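Local coordinates for protein polyketide synthase PksJ (Bacillus subtilis subsp. subtilis, PDB 4J1Q) that probably reduces keto groups of carrier-bound bacillaene intermediates with NADPH, through the ketoreductase domain of a trans-acyltransferase polyketide assembly line, at residues H47-F52 with S64-A69; R56-S61 with E148-M153. One frame throughout, in Å; residues are numbered along the deposited sequence.

Interaction 1: H47-F52 with S64-A69; sequences HIIVLF and SHMKDA
One face of the His47 imidazole is covered by the methyl group of Ala69, a CH-pi contact in which CB lies 3.8 Å from the centroid of the His47 ring and 28° off its normal. The methyl is displaced toward the rim, and its nearest ring atom is CG: Ala69 CB to His47 CG is 3.4 Å. The ring nitrogen NE2 is hydrogen-bonded to Gln111 OE1 on the adjacent strand 108-115, a bond that should limit rotation of the imidazole about CB-CG. With CG anti to the backbone N (chi1 -173°), the ring sits beside the carbonyl carbon of His47, and ring and carbonyl both face Ala69. The Ala69 methyl CB also lies 3.1 Å from His47 O, the CA atoms of His47 and Ala69 being 4.5 Å apart.

The two segments belong to a beta-alpha-beta unit: strand 46-52, helix 56-65 and strand 70-74, the two strands running parallel at one margin of the Rossmann-like N-terminal half of the chain. Met66 leaves helical geometry after the helix and opens a type I beta turn, closed by Ala69 N bonded to Met66 O at 2.7 Å, which delivers the chain to strand 70-74. From the start of this turn the Met66 side chain runs toward the strand and meets the end of Ile49 at a slant. Its chain bends at chi3 (-72°), setting the terminal CE against Ile49 CD1 at 3.2 Å, a tight approach, while SD stays 3.9 Å from the same Ile49 CD1. Ile49 also packs on Ile62 of helix 56-65, and Met66 on His157 and Leu160 of helix 156-164.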
loop_
_atom_site.group_PDB
_atom_site.type_symbol
_atom_site.label_atom_id
_atom_site.label_comp_id
_atom_site.label_asym_id
_atom_site.label_seq_id
_atom_site.Cartn_x
_atom_site.Cartn_y
_atom_site.Cartn_z
ATOM N N HIS A 47 12.299 -23.225 -9.408
ATOM C CA HIS A 47 11.621 -22.174 -10.152
ATOM C C HIS A 47 10.138 -22.296 -10.002
ATOM O O HIS A 47 9.534 -23.317 -10.387
ATOM C CB HIS A 47 11.978 -22.221 -11.631
ATOM C CG HIS A 47 11.427 -21.057 -12.428
ATOM N ND1 HIS A 47 12.004 -20.617 -13.557
ATOM C CD2 HIS A 47 10.335 -20.219 -12.191
ATOM C CE1 HIS A 47 11.303 -19.579 -14.047
ATOM N NE2 HIS A 47 10.264 -19.354 -13.226
ATOM N N ILE A 48 9.538 -21.234 -9.453
ATOM C CA ILE A 48 8.106 -21.210 -9.188
ATOM C C ILE A 48 7.452 -20.026 -9.860
ATOM O O ILE A 48 7.973 -18.909 -9.812
ATOM C CB ILE A 48 7.804 -21.151 -7.685
ATOM C CG1 ILE A 48 8.488 -22.305 -6.976
ATOM C CG2 ILE A 48 6.302 -21.175 -7.434
ATOM C CD1 ILE A 48 7.942 -22.581 -5.599
ATOM N N ILE A 49 6.322 -20.282 -10.507
ATOM C CA ILE A 49 5.555 -19.229 -11.144
ATOM C C ILE A 49 4.100 -19.291 -10.719
ATOM O O ILE A 49 3.494 -20.361 -10.717
ATOM C CB ILE A 49 5.664 -19.263 -12.676
ATOM C CG1 ILE A 49 5.220 -20.614 -13.217
ATOM C CG2 ILE A 49 7.098 -19.002 -13.098
ATOM C CD1 ILE A 49 5.269 -20.719 -14.733
ATOM N N VAL A 50 3.581 -18.151 -10.265
ATOM C CA VAL A 50 2.234 -18.068 -9.716
ATOM C C VAL A 50 1.399 -17.180 -10.618
ATOM O O VAL A 50 1.785 -16.055 -10.889
ATOM C CB VAL A 50 2.258 -17.465 -8.293
ATOM C CG1 VAL A 50 0.870 -17.433 -7.674
ATOM C CG2 VAL A 50 3.223 -18.231 -7.412
ATOM N N LEU A 51 0.285 -17.709 -11.121
ATOM C CA LEU A 51 -0.599 -16.977 -12.045
ATOM C C LEU A 51 -1.884 -16.555 -11.345
ATOM O O LEU A 51 -2.637 -17.396 -10.852
ATOM C CB LEU A 51 -0.966 -17.833 -13.270
ATOM C CG LEU A 51 0.001 -18.913 -13.740
ATOM C CD1 LEU A 51 -0.722 -19.859 -14.693
ATOM C CD2 LEU A 51 1.211 -18.276 -14.418
ATOM N N PHE A 52 -2.179 -15.265 -11.412
ATOM C CA PHE A 52 -3.311 -14.697 -10.710
ATOM C C PHE A 52 -4.520 -14.618 -11.628
ATOM O O PHE A 52 -4.752 -13.598 -12.276
ATOM C CB PHE A 52 -2.961 -13.287 -10.222
ATOM C CG PHE A 52 -2.116 -13.272 -8.994
ATOM C CD1 PHE A 52 -2.694 -13.210 -7.745
ATOM C CD2 PHE A 52 -0.737 -13.337 -9.083
ATOM C CE1 PHE A 52 -1.913 -13.228 -6.606
ATOM C CE2 PHE A 52 0.049 -13.344 -7.942
ATOM C CZ PHE A 52 -0.545 -13.352 -6.707
ATOM N N SER A 64 3.517 -26.364 -20.039
ATOM C CA SER A 64 4.102 -27.223 -21.056
ATOM C C SER A 64 5.501 -26.729 -21.398
ATOM O O SER A 64 6.455 -27.508 -21.464
ATOM C CB SER A 64 3.230 -27.245 -22.314
ATOM O OG SER A 64 1.867 -27.024 -21.998
ATOM N N HIS A 65 5.620 -25.418 -21.573
ATOM C CA HIS A 65 6.870 -24.824 -22.010
ATOM C C HIS A 65 7.897 -24.741 -20.920
ATOM O O HIS A 65 9.093 -24.694 -21.199
ATOM C CB HIS A 65 6.624 -23.460 -22.627
ATOM C CG HIS A 65 6.095 -23.524 -24.036
ATOM N ND1 HIS A 65 4.829 -23.880 -24.316
ATOM C CD2 HIS A 65 6.726 -23.317 -25.260
ATOM C CE1 HIS A 65 4.644 -23.870 -25.648
ATOM N NE2 HIS A 65 5.804 -23.514 -26.225
ATOM N N MET A 66 7.452 -24.765 -19.668
ATOM C CA MET A 66 8.339 -24.474 -18.537
ATOM C C MET A 66 8.401 -25.608 -17.532
ATOM O O MET A 66 8.484 -25.376 -16.334
ATOM C CB MET A 66 7.907 -23.181 -17.821
ATOM C CG MET A 66 8.187 -21.922 -18.620
ATOM S SD MET A 66 7.687 -20.412 -17.786
ATOM C CE MET A 66 5.892 -20.534 -17.914
ATOM N N LYS A 67 8.387 -26.844 -18.009
ATOM C CA LYS A 67 8.146 -27.967 -17.112
ATOM C C LYS A 67 9.259 -28.151 -16.079
ATOM O O LYS A 67 9.129 -28.952 -15.160
ATOM C CB LYS A 67 7.868 -29.242 -17.897
ATOM C CG LYS A 67 6.567 -29.195 -18.688
ATOM C CD LYS A 67 6.364 -30.476 -19.477
ATOM C CE LYS A 67 5.171 -30.380 -20.413
ATOM N NZ LYS A 67 5.172 -31.502 -21.398
ATOM N N ASP A 68 10.293 -27.320 -16.168
ATOM C CA ASP A 68 11.357 -27.264 -15.157
ATOM C C ASP A 68 11.026 -26.312 -13.984
ATOM O O ASP A 68 11.888 -26.020 -13.144
ATOM C CB ASP A 68 12.665 -26.829 -15.822
ATOM C CG ASP A 68 12.454 -25.721 -16.853
ATOM O OD1 ASP A 68 11.304 -25.563 -17.328
ATOM O OD2 ASP A 68 13.420 -24.987 -17.146
ATOM N N ALA A 69 9.802 -25.789 -13.974
ATOM C CA ALA A 69 9.351 -24.871 -12.920
ATOM C C ALA A 69 8.006 -25.378 -12.414
ATOM O O ALA A 69 7.205 -25.896 -13.201
ATOM C CB ALA A 69 9.213 -23.442 -13.463
#

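Interaction 2: R56-S61 with E148-M153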
loop_
_atom_site.group_PDB
_atom_site.type_symbol
_atom_site.label_atom_id
_atom_site.label_comp_id
_atom_site.label_asym_id
_atom_site.label_seq_id
_atom_site.Cartn_x
_atom_site.Cartn_y
_atom_site.Cartn_z
ATOM N N ARG A 56 -6.784 -19.753 -18.908
ATOM C CA ARG A 56 -6.592 -21.192 -18.955
ATOM C C ARG A 56 -5.488 -21.510 -19.946
ATOM O O ARG A 56 -4.628 -22.363 -19.700
ATOM C CB ARG A 56 -7.877 -21.841 -19.451
ATOM C CG ARG A 56 -8.319 -21.269 -20.791
ATOM C CD ARG A 56 -9.557 -21.947 -21.362
ATOM N NE ARG A 56 -10.002 -21.266 -22.580
ATOM C CZ ARG A 56 -10.593 -21.863 -23.614
ATOM N NH1 ARG A 56 -10.804 -23.171 -23.595
ATOM N NH2 ARG A 56 -10.957 -21.153 -24.674
ATOM N N SER A 57 -5.601 -20.887 -21.113
ATOM C CA SER A 57 -4.677 -21.113 -22.198
ATOM C C SER A 57 -3.288 -20.785 -21.696
ATOM O O SER A 57 -2.338 -21.550 -21.894
ATOM C CB SER A 57 -5.012 -20.183 -23.353
ATOM O OG SER A 57 -4.862 -18.840 -22.947
ATOM N N VAL A 58 -3.193 -19.651 -21.011
ATOM C CA VAL A 58 -1.914 -19.163 -20.528
ATOM C C VAL A 58 -1.295 -20.224 -19.637
ATOM O O VAL A 58 -0.142 -20.617 -19.818
ATOM C CB VAL A 58 -2.080 -17.872 -19.702
ATOM C CG1 VAL A 58 -0.738 -17.430 -19.139
ATOM C CG2 VAL A 58 -2.711 -16.779 -20.546
ATOM N N THR A 59 -2.105 -20.721 -18.713
ATOM C CA THR A 59 -1.664 -21.721 -17.764
ATOM C C THR A 59 -1.043 -22.913 -18.480
ATOM O O THR A 59 0.086 -23.319 -18.194
ATOM C CB THR A 59 -2.845 -22.239 -16.933
ATOM O OG1 THR A 59 -3.599 -21.134 -16.419
ATOM C CG2 THR A 59 -2.341 -23.083 -15.797
ATOM N N ASP A 60 -1.802 -23.481 -19.405
ATOM C CA ASP A 60 -1.380 -24.702 -20.065
ATOM C C ASP A 60 -0.113 -24.490 -20.886
ATOM O O ASP A 60 0.837 -25.279 -20.802
ATOM C CB ASP A 60 -2.508 -25.249 -20.933
ATOM C CG ASP A 60 -3.692 -25.703 -20.114
ATOM O OD1 ASP A 60 -3.538 -25.852 -18.881
ATOM O OD2 ASP A 60 -4.776 -25.900 -20.697
ATOM N N SER A 61 -0.085 -23.399 -21.643
ATOM C CA SER A 61 1.062 -23.126 -22.489
ATOM C C SER A 61 2.301 -23.031 -21.619
ATOM O O SER A 61 3.323 -23.658 -21.903
ATOM C CB SER A 61 0.864 -21.828 -23.256
ATOM O OG SER A 61 0.832 -20.735 -22.365
ATOM N N GLU A 148 -0.381 -7.229 -19.865
ATOM C CA GLU A 148 -1.605 -6.641 -20.411
ATOM C C GLU A 148 -2.565 -7.680 -21.007
ATOM O O GLU A 148 -3.773 -7.627 -20.758
ATOM C CB GLU A 148 -1.265 -5.562 -21.447
ATOM C CG GLU A 148 -2.354 -5.297 -22.475
ATOM C CD GLU A 148 -3.303 -4.175 -22.077
ATOM O OE1 GLU A 148 -2.853 -3.155 -21.504
ATOM O OE2 GLU A 148 -4.509 -4.298 -22.366
ATOM N N LYS A 149 -2.037 -8.598 -21.813
ATOM C CA LYS A 149 -2.801 -9.788 -22.218
ATOM C C LYS A 149 -1.849 -10.944 -22.425
ATOM O O LYS A 149 -1.370 -11.159 -23.534
ATOM C CB LYS A 149 -3.588 -9.552 -23.519
ATOM C CG LYS A 149 -4.233 -8.177 -23.651
ATOM C CD LYS A 149 -5.409 -8.018 -22.704
ATOM C CE LYS A 149 -6.724 -8.239 -23.421
ATOM N NZ LYS A 149 -7.730 -8.697 -22.427
ATOM N N PRO A 150 -1.526 -11.663 -21.347
ATOM C CA PRO A 150 -0.475 -12.668 -21.461
ATOM C C PRO A 150 -0.822 -13.827 -22.424
ATOM O O PRO A 150 0.044 -14.262 -23.185
ATOM C CB PRO A 150 -0.289 -13.159 -20.017
ATOM C CG PRO A 150 -1.570 -12.840 -19.329
ATOM C CD PRO A 150 -2.121 -11.609 -19.999
ATOM N N GLU A 151 -2.068 -14.299 -22.418
ATOM C CA GLU A 151 -2.432 -15.454 -23.250
ATOM C C GLU A 151 -2.093 -15.180 -24.703
ATOM O O GLU A 151 -1.573 -16.042 -25.408
ATOM C CB GLU A 151 -3.920 -15.776 -23.134
ATOM C CG GLU A 151 -4.820 -14.598 -23.453
ATOM C CD GLU A 151 -4.564 -13.430 -22.528
ATOM O OE1 GLU A 151 -4.804 -12.277 -22.931
ATOM O OE2 GLU A 151 -4.089 -13.670 -21.407
ATOM N N GLU A 152 -2.413 -13.976 -25.153
ATOM C CA GLU A 152 -2.204 -13.615 -26.539
ATOM C C GLU A 152 -0.731 -13.705 -26.910
ATOM O O GLU A 152 -0.389 -14.202 -27.974
ATOM C CB GLU A 152 -2.782 -12.230 -26.827
ATOM C CG GLU A 152 -4.260 -12.140 -26.475
ATOM C CD GLU A 152 -4.914 -10.863 -26.947
ATOM O OE1 GLU A 152 -4.212 -10.018 -27.540
ATOM O OE2 GLU A 152 -6.136 -10.713 -26.730
ATOM N N MET A 153 0.142 -13.370 -25.974
ATOM C CA MET A 153 1.564 -13.542 -26.213
ATOM C C MET A 153 2.013 -14.986 -25.986
ATOM O O MET A 153 1.832 -15.541 -24.900
ATOM C CB MET A 153 2.368 -12.598 -25.335
ATOM C CG MET A 153 3.779 -12.382 -25.833
ATOM S SD MET A 153 4.700 -11.298 -24.738
ATOM C CE MET A 153 5.511 -10.263 -25.949
#
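Ser61 OG donates a hydrogen bond to Val58 O at 2.7 Å, its oxygen tilted 29° out of the carbonyl plane. This bond lies within the first turns of helix 56-65, whose backbone also pairs Ser61 N with Ser57 O, and it ties the Ser61 side chain back to the residue whose isopropyl group faces the loop 148-153. Val58 CG2 is the branch that enters the contact. It is directed at the start of residues 150-152, which have helical backbone angles without the regular hydrogen bonds, with Pro150 CG at 4.3 Å from Val58 CG2.

Glu151 folds over the same methyl: its chain bends at chi2 (-60°), and OE2 comes to 3.5 Å from Val58 CG2. One helix position earlier, Ser57 OG meets the aliphatic base of this glutamate, 3.2 Å from Glu151 CB, a van der Waals approach. Glu151 also touches Glu55, just before the helix. The contact therefore seats the N-terminal turns of helix 56-65 against the connection from strand 140-147 to helix 156-164, an arrangement of neighbouring helix and loop on one flank of the parallel strands, as in a Rossmann-like alpha/beta fold.

From the N terminus, the chain runs through strand 46-52 into helix 56-65 and its following turn, where interaction 1 closes a short loop of 11 intervening residues. Interaction 2 starts within that loop, on the same helix, and closes after a further 86 intervening residues, beyond strand 140-147, so the two contacts cross along the sequence. Helix 56-65 is their shared element: the turn after its C-terminal end is tied to strand 46-52 by the first, its N-terminal turns to the loop before helix 156-164 by the second. Their centres are 12 Å apart, and Leu51 CD1 packs against Thr59 OG1 at 3.6 Å, joining them directly.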